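PDB 5KZS: putative cell surface protein, similar to internalin proteins from Listeria monocytogenes EGD-e, which probably acts as an internalin-family virulence factor, InlP, that interacts with host afadin and facilitates crossing of the basement membrane. Local coordinates for residues A[233-238]-A[268-273]; A[317-322]-A[330-335]. All blocks are in the same frame, centred on the assembly; numbering follows the deposited sequence.

From the N terminus the chain runs through the parallel strands of the leucine-rich repeats to the loop 233-238, which leads into the last strand, 238-239. It then enters the C-terminal mixed sheet, consistent with the immunoglobulin-like domain that follows internalin repeats, and forms helix 263-270, whose end at 268-273 returns to that loop: interaction 1 closes a loop of 29 residues and joins the parallel sheet to that helix. Interaction 2 follows in series, neither nested nor crossing, and closes the hairpin of strands 312-320 and 331-339, with seven residues between its segments. The centres lie about 18 Å apart, yet they touch where Leu268 CD1 packs on Phe320 CE1, 4.1 Å away.

Interaction 1. Residues A[233-238]-A[268-273]; sequences NVLNSI and LAEINM
Leu235 and Ile271 carry this contact, their side chains sliding past each other in opposite directions, with Leu235 CG 3.9 Å from Ile271 CD1. The same CD1 methyl lies 3.4 Å from Asn236 OD1, where the two side chains cross at about a right angle. Ile271 CG1 rests against the backbone, 3.9 Å from Leu235 O. At one margin the CD2 methyl of Leu235 lies against the carboxylate of Glu270, 4.0 Å from OE1; at another, the CE methyl of selenomethionine Met273 comes within 4.2 Å of Ile238 O. The contact is modest, burying 282 Å², one apolar pair beside methyl and methylene groups set against oxygens. Leu235 reaches across because its CG stands opposite the backbone N (chi1 -170°). A type I turn from Leu235 to Ile238, closed by the bond from Ile238 N to Leu235 O (2.9 Å), presents Leu235 and Asn236 together. Across from it a Schellman motif ends the helix: Met273 N bonds to Leu268 O at 3.0 Å and Asn272 takes the positive-phi position. Further out, Leu235 and Ile238 pack on Leu230, while Ser237 OG bonds to Leu217 O, just ahead of strand 219-221. The contact lies at the surface, where the loop leading from strand 226-227 into strand 238-239, one edge of the parallel sheet, meets the C-terminal end of helix 263-270, joining the leucine-rich-repeat sheet to the probable immunoglobulin-like domain.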
loop_
_atom_site.group_PDB
_atom_site.type_symbol
_atom_site.label_atom_id
_atom_site.label_comp_id
_atom_site.label_asym_id
_atom_site.label_seq_id
_atom_site.Cartn_x
_atom_site.Cartn_y
_atom_site.Cartn_z
ATOM N N ASN A 233 8.634 5.465 18.730
ATOM C CA ASN A 233 8.931 4.033 18.983
ATOM C C ASN A 233 9.556 3.289 17.795
ATOM O O ASN A 233 10.161 2.231 17.977
ATOM C CB ASN A 233 7.671 3.267 19.426
ATOM C CG ASN A 233 7.134 3.731 20.758
ATOM O OD1 ASN A 233 7.829 4.380 21.536
ATOM N ND2 ASN A 233 5.882 3.401 21.025
ATOM N N VAL A 234 9.402 3.838 16.596
ATOM C CA VAL A 234 9.844 3.176 15.379
ATOM C C VAL A 234 10.687 4.113 14.526
ATOM O O VAL A 234 10.728 3.989 13.305
ATOM C CB VAL A 234 8.633 2.651 14.578
ATOM C CG1 VAL A 234 7.925 1.559 15.364
ATOM C CG2 VAL A 234 7.659 3.774 14.208
ATOM N N LEU A 235 11.387 5.034 15.174
ATOM C CA LEU A 235 12.061 6.092 14.449
ATOM C C LEU A 235 13.153 5.534 13.554
ATOM O O LEU A 235 13.207 5.892 12.383
ATOM C CB LEU A 235 12.634 7.135 15.409
ATOM C CG LEU A 235 13.166 8.420 14.776
ATOM C CD1 LEU A 235 12.162 9.077 13.836
ATOM C CD2 LEU A 235 13.567 9.363 15.894
ATOM N N ASN A 236 13.979 4.632 14.091
ATOM C CA ASN A 236 15.103 4.012 13.332
ATOM C C ASN A 236 14.676 3.430 11.978
ATOM O O ASN A 236 15.402 3.518 10.987
ATOM C CB ASN A 236 15.756 2.871 14.129
ATOM C CG ASN A 236 16.223 3.299 15.510
ATOM O OD1 ASN A 236 16.898 4.318 15.666
ATOM N ND2 ASN A 236 15.866 2.514 16.523
ATOM N N SER A 237 13.487 2.839 11.968
ATOM C CA SER A 237 12.944 2.187 10.803
ATOM C C SER A 237 12.315 3.121 9.774
ATOM O O SER A 237 11.886 2.637 8.728
ATOM C CB SER A 237 11.891 1.179 11.257
ATOM O OG SER A 237 12.427 0.333 12.261
ATOM N N ILE A 238 12.238 4.428 10.028
ATOM C CA ILE A 238 11.530 5.299 9.088
ATOM C C ILE A 238 12.384 5.642 7.874
ATOM O O ILE A 238 13.606 5.763 7.976
ATOM C CB ILE A 238 10.983 6.566 9.756
ATOM C CG1 ILE A 238 9.850 6.174 10.708
ATOM C CG2 ILE A 238 10.446 7.554 8.721
ATOM C CD1 ILE A 238 9.454 7.235 11.711
ATOM N N LEU A 268 14.229 13.472 11.691
ATOM C CA LEU A 268 14.917 12.990 10.475
ATOM C C LEU A 268 16.416 13.227 10.560
ATOM O O LEU A 268 17.206 12.348 10.211
ATOM C CB LEU A 268 14.371 13.671 9.218
ATOM C CG LEU A 268 12.969 13.239 8.787
ATOM C CD1 LEU A 268 12.503 14.066 7.591
ATOM C CD2 LEU A 268 12.913 11.745 8.496
ATOM N N ALA A 269 16.783 14.419 11.041
ATOM C CA ALA A 269 18.182 14.789 11.252
ATOM C C ALA A 269 18.862 13.784 12.172
ATOM O O ALA A 269 19.920 13.256 11.841
ATOM C CB ALA A 269 18.276 16.193 11.840
ATOM N N GLU A 270 18.225 13.517 13.310
ATOM C CA GLU A 270 18.732 12.572 14.320
ATOM C C GLU A 270 19.033 11.193 13.744
ATOM O O GLU A 270 20.001 10.547 14.143
ATOM C CB GLU A 270 17.728 12.461 15.482
ATOM C CG GLU A 270 17.793 11.181 16.317
ATOM C CD GLU A 270 16.872 11.226 17.522
ATOM O OE1 GLU A 270 15.996 12.127 17.583
ATOM O OE2 GLU A 270 17.026 10.347 18.401
ATOM N N ILE A 271 18.199 10.762 12.801
ATOM C CA ILE A 271 18.264 9.412 12.234
ATOM C C ILE A 271 19.082 9.335 10.909
ATOM O O ILE A 271 19.107 8.293 10.232
ATOM C CB ILE A 271 16.810 8.838 12.160
ATOM C CG1 ILE A 271 16.765 7.421 12.737
ATOM C CG2 ILE A 271 16.170 8.955 10.780
ATOM C CD1 ILE A 271 16.925 7.377 14.249
ATOM N N ASN A 272 19.784 10.432 10.590
ATOM C CA ASN A 272 20.628 10.564 9.407
ATOM C C ASN A 272 19.838 10.288 8.149
ATOM O O ASN A 272 20.251 9.517 7.309
ATOM C CB ASN A 272 21.869 9.672 9.528
ATOM C CG ASN A 272 22.731 10.044 10.727
ATOM O OD1 ASN A 272 23.103 11.208 10.894
ATOM N ND2 ASN A 272 23.052 9.062 11.566
HETATM N N MSE A 273 18.685 10.927 8.049
HETATM C CA MSE A 273 17.771 10.743 6.927
HETATM C C MSE A 273 17.540 12.053 6.227
HETATM O O MSE A 273 16.641 12.164 5.398
HETATM C CB MSE A 273 16.513 10.119 7.552
HETATM C CG MSE A 273 15.363 9.648 6.651
HETATM SE SE MSE A 273 15.906 8.302 5.319
HETATM C CE MSE A 273 17.230 7.207 6.307
#

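Interaction 2. Residues A[317-322]-A[330-335]; sequences NVQFND and GCVYDW
Cys331 meets Phe320 in a hydrogen-bonded pair of the antiparallel beta hairpin formed by strands 312-320 and 331-339. Cys331, which has the most surface buried here, sets its CB over the centre of the Phe320 ring in a CH-pi contact, 3.5 Å from the centroid and 14° off the normal; its SG makes an oblique sulfur-aromatic contact with the same ring. Phe320 CG stands between the backbone N and carbonyl carbon (chi1 67°), a torsion that lays the ring across the partner strand. There Phe320 CE2 also approaches the edge of the Tyr333 ring, at 3.9 Å from CE2. Tyr265 of helix 263-270 packs edge-to-face with Phe320, and Leu227 O of strand 226-227 takes a hydrogen bond from Tyr333 OH. On the other face Asn317, in a non-hydrogen-bonded pair with Asp334, puts its CB against OD1 of that residue, while its own OD1 receives a bond from Gln319 NE2. Beside Val332, Gln319 runs in the same direction, CG to CG1. Two reciprocal pairs of backbone bonds fix the register, Val318 with Tyr333 and Phe320 with Cys331, the last including a 2.9 Å bond from Cys331 N to Phe320 O, with an N-H...O angle of 170°.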
loop_
_atom_site.group_PDB
_atom_site.type_symbol
_atom_site.label_atom_id
_atom_site.label_comp_id
_atom_site.label_asym_id
_atom_site.label_seq_id
_atom_site.Cartn_x
_atom_site.Cartn_y
_atom_site.Cartn_z
ATOM N N ASN A 317 6.255 29.395 3.651
ATOM C CA ASN A 317 6.635 27.994 3.739
ATOM C C ASN A 317 8.072 27.793 4.170
ATOM O O ASN A 317 8.917 28.657 4.019
ATOM C CB ASN A 317 6.396 27.234 2.424
ATOM C CG ASN A 317 7.372 27.621 1.322
ATOM O OD1 ASN A 317 8.386 26.948 1.096
ATOM N ND2 ASN A 317 7.062 28.708 0.626
ATOM N N VAL A 318 8.319 26.606 4.688
ATOM C CA VAL A 318 9.647 26.112 4.968
ATOM C C VAL A 318 9.838 24.971 3.959
ATOM O O VAL A 318 8.877 24.308 3.602
ATOM C CB VAL A 318 9.727 25.669 6.456
ATOM C CG1 VAL A 318 10.565 24.411 6.671
ATOM C CG2 VAL A 318 10.235 26.817 7.314
ATOM N N GLN A 319 11.066 24.792 3.476
ATOM C CA GLN A 319 11.439 23.688 2.591
ATOM C C GLN A 319 12.748 23.082 3.063
ATOM O O GLN A 319 13.670 23.802 3.418
ATOM C CB GLN A 319 11.635 24.183 1.169
ATOM C CG GLN A 319 10.370 24.252 0.353
ATOM C CD GLN A 319 10.602 24.859 -1.022
ATOM O OE1 GLN A 319 11.552 24.493 -1.725
ATOM N NE2 GLN A 319 9.742 25.796 -1.412
ATOM N N PHE A 320 12.838 21.762 3.057
ATOM C CA PHE A 320 14.090 21.098 3.378
ATOM C C PHE A 320 14.178 19.728 2.709
ATOM O O PHE A 320 13.263 19.310 1.990
ATOM C CB PHE A 320 14.313 21.027 4.896
ATOM C CG PHE A 320 13.341 20.139 5.626
ATOM C CD1 PHE A 320 13.621 18.788 5.824
ATOM C CD2 PHE A 320 12.159 20.666 6.162
ATOM C CE1 PHE A 320 12.736 17.972 6.513
ATOM C CE2 PHE A 320 11.275 19.855 6.854
ATOM C CZ PHE A 320 11.564 18.503 7.029
ATOM N N ASN A 321 15.313 19.062 2.917
ATOM C CA ASN A 321 15.637 17.828 2.242
ATOM C C ASN A 321 15.572 17.973 0.718
ATOM O O ASN A 321 15.284 17.015 0.029
ATOM C CB ASN A 321 14.720 16.710 2.744
ATOM C CG ASN A 321 15.470 15.428 3.017
ATOM O OD1 ASN A 321 16.565 15.447 3.570
ATOM N ND2 ASN A 321 14.882 14.307 2.647
ATOM N N ASP A 322 15.869 19.161 0.194
ATOM C CA ASP A 322 15.879 19.384 -1.251
ATOM C C ASP A 322 17.168 18.826 -1.866
ATOM O O ASP A 322 18.274 19.198 -1.465
ATOM C CB ASP A 322 15.722 20.876 -1.580
ATOM C CG ASP A 322 14.391 21.431 -1.113
ATOM O OD1 ASP A 322 13.366 20.763 -1.346
ATOM O OD2 ASP A 322 14.366 22.523 -0.503
ATOM N N GLY A 330 10.820 17.015 -2.014
ATOM C CA GLY A 330 11.454 17.504 -0.801
ATOM C C GLY A 330 10.415 17.486 0.298
ATOM O O GLY A 330 9.361 16.860 0.134
ATOM N N CYS A 331 10.699 18.165 1.409
ATOM C CA CYS A 331 9.739 18.321 2.507
ATOM C C CYS A 331 9.242 19.765 2.499
ATOM O O CYS A 331 10.040 20.661 2.358
ATOM C CB CYS A 331 10.401 17.972 3.841
ATOM S SG CYS A 331 10.907 16.233 3.974
ATOM N N VAL A 332 7.937 19.985 2.596
ATOM C CA VAL A 332 7.363 21.340 2.566
ATOM C C VAL A 332 6.328 21.500 3.688
ATOM O O VAL A 332 5.564 20.585 3.964
ATOM C CB VAL A 332 6.627 21.655 1.239
ATOM C CG1 VAL A 332 6.809 23.116 0.856
ATOM C CG2 VAL A 332 7.075 20.742 0.119
ATOM N N TYR A 333 6.303 22.653 4.339
ATOM C CA TYR A 333 5.270 22.946 5.322
ATOM C C TYR A 333 4.865 24.391 5.140
ATOM O O TYR A 333 5.724 25.265 5.126
ATOM C CB TYR A 333 5.766 22.637 6.737
ATOM C CG TYR A 333 5.989 21.164 6.905
ATOM C CD1 TYR A 333 4.947 20.327 7.271
ATOM C CD2 TYR A 333 7.225 20.587 6.605
ATOM C CE1 TYR A 333 5.135 18.949 7.374
ATOM C CE2 TYR A 333 7.426 19.219 6.707
ATOM C CZ TYR A 333 6.381 18.393 7.088
ATOM O OH TYR A 333 6.570 17.023 7.197
ATOM N N ASP A 334 3.569 24.623 4.939
ATOM C CA ASP A 334 3.023 25.962 4.696
ATOM C C ASP A 334 2.231 26.517 5.894
ATOM O O ASP A 334 1.739 25.765 6.747
ATOM C CB ASP A 334 2.098 25.938 3.474
ATOM C CG ASP A 334 2.747 25.314 2.251
ATOM O OD1 ASP A 334 3.978 25.124 2.234
ATOM O OD2 ASP A 334 2.011 25.013 1.295
ATOM N N TRP A 335 2.124 27.843 5.954
ATOM C CA TRP A 335 1.186 28.504 6.860
ATOM C C TRP A 335 1.013 29.964 6.470
ATOM O O TRP A 335 1.855 30.531 5.775
ATOM C CB TRP A 335 1.633 28.390 8.325
ATOM C CG TRP A 335 2.791 29.237 8.681
ATOM C CD1 TRP A 335 2.755 30.436 9.327
ATOM C CD2 TRP A 335 4.166 28.959 8.425
ATOM N NE1 TRP A 335 4.021 30.925 9.489
ATOM C CE2 TRP A 335 4.911 30.038 8.943
ATOM C CE3 TRP A 335 4.846 27.906 7.803
ATOM C CZ2 TRP A 335 6.312 30.094 8.863
ATOM C CZ3 TRP A 335 6.250 27.967 7.715
ATOM C CH2 TRP A 335 6.960 29.055 8.245
#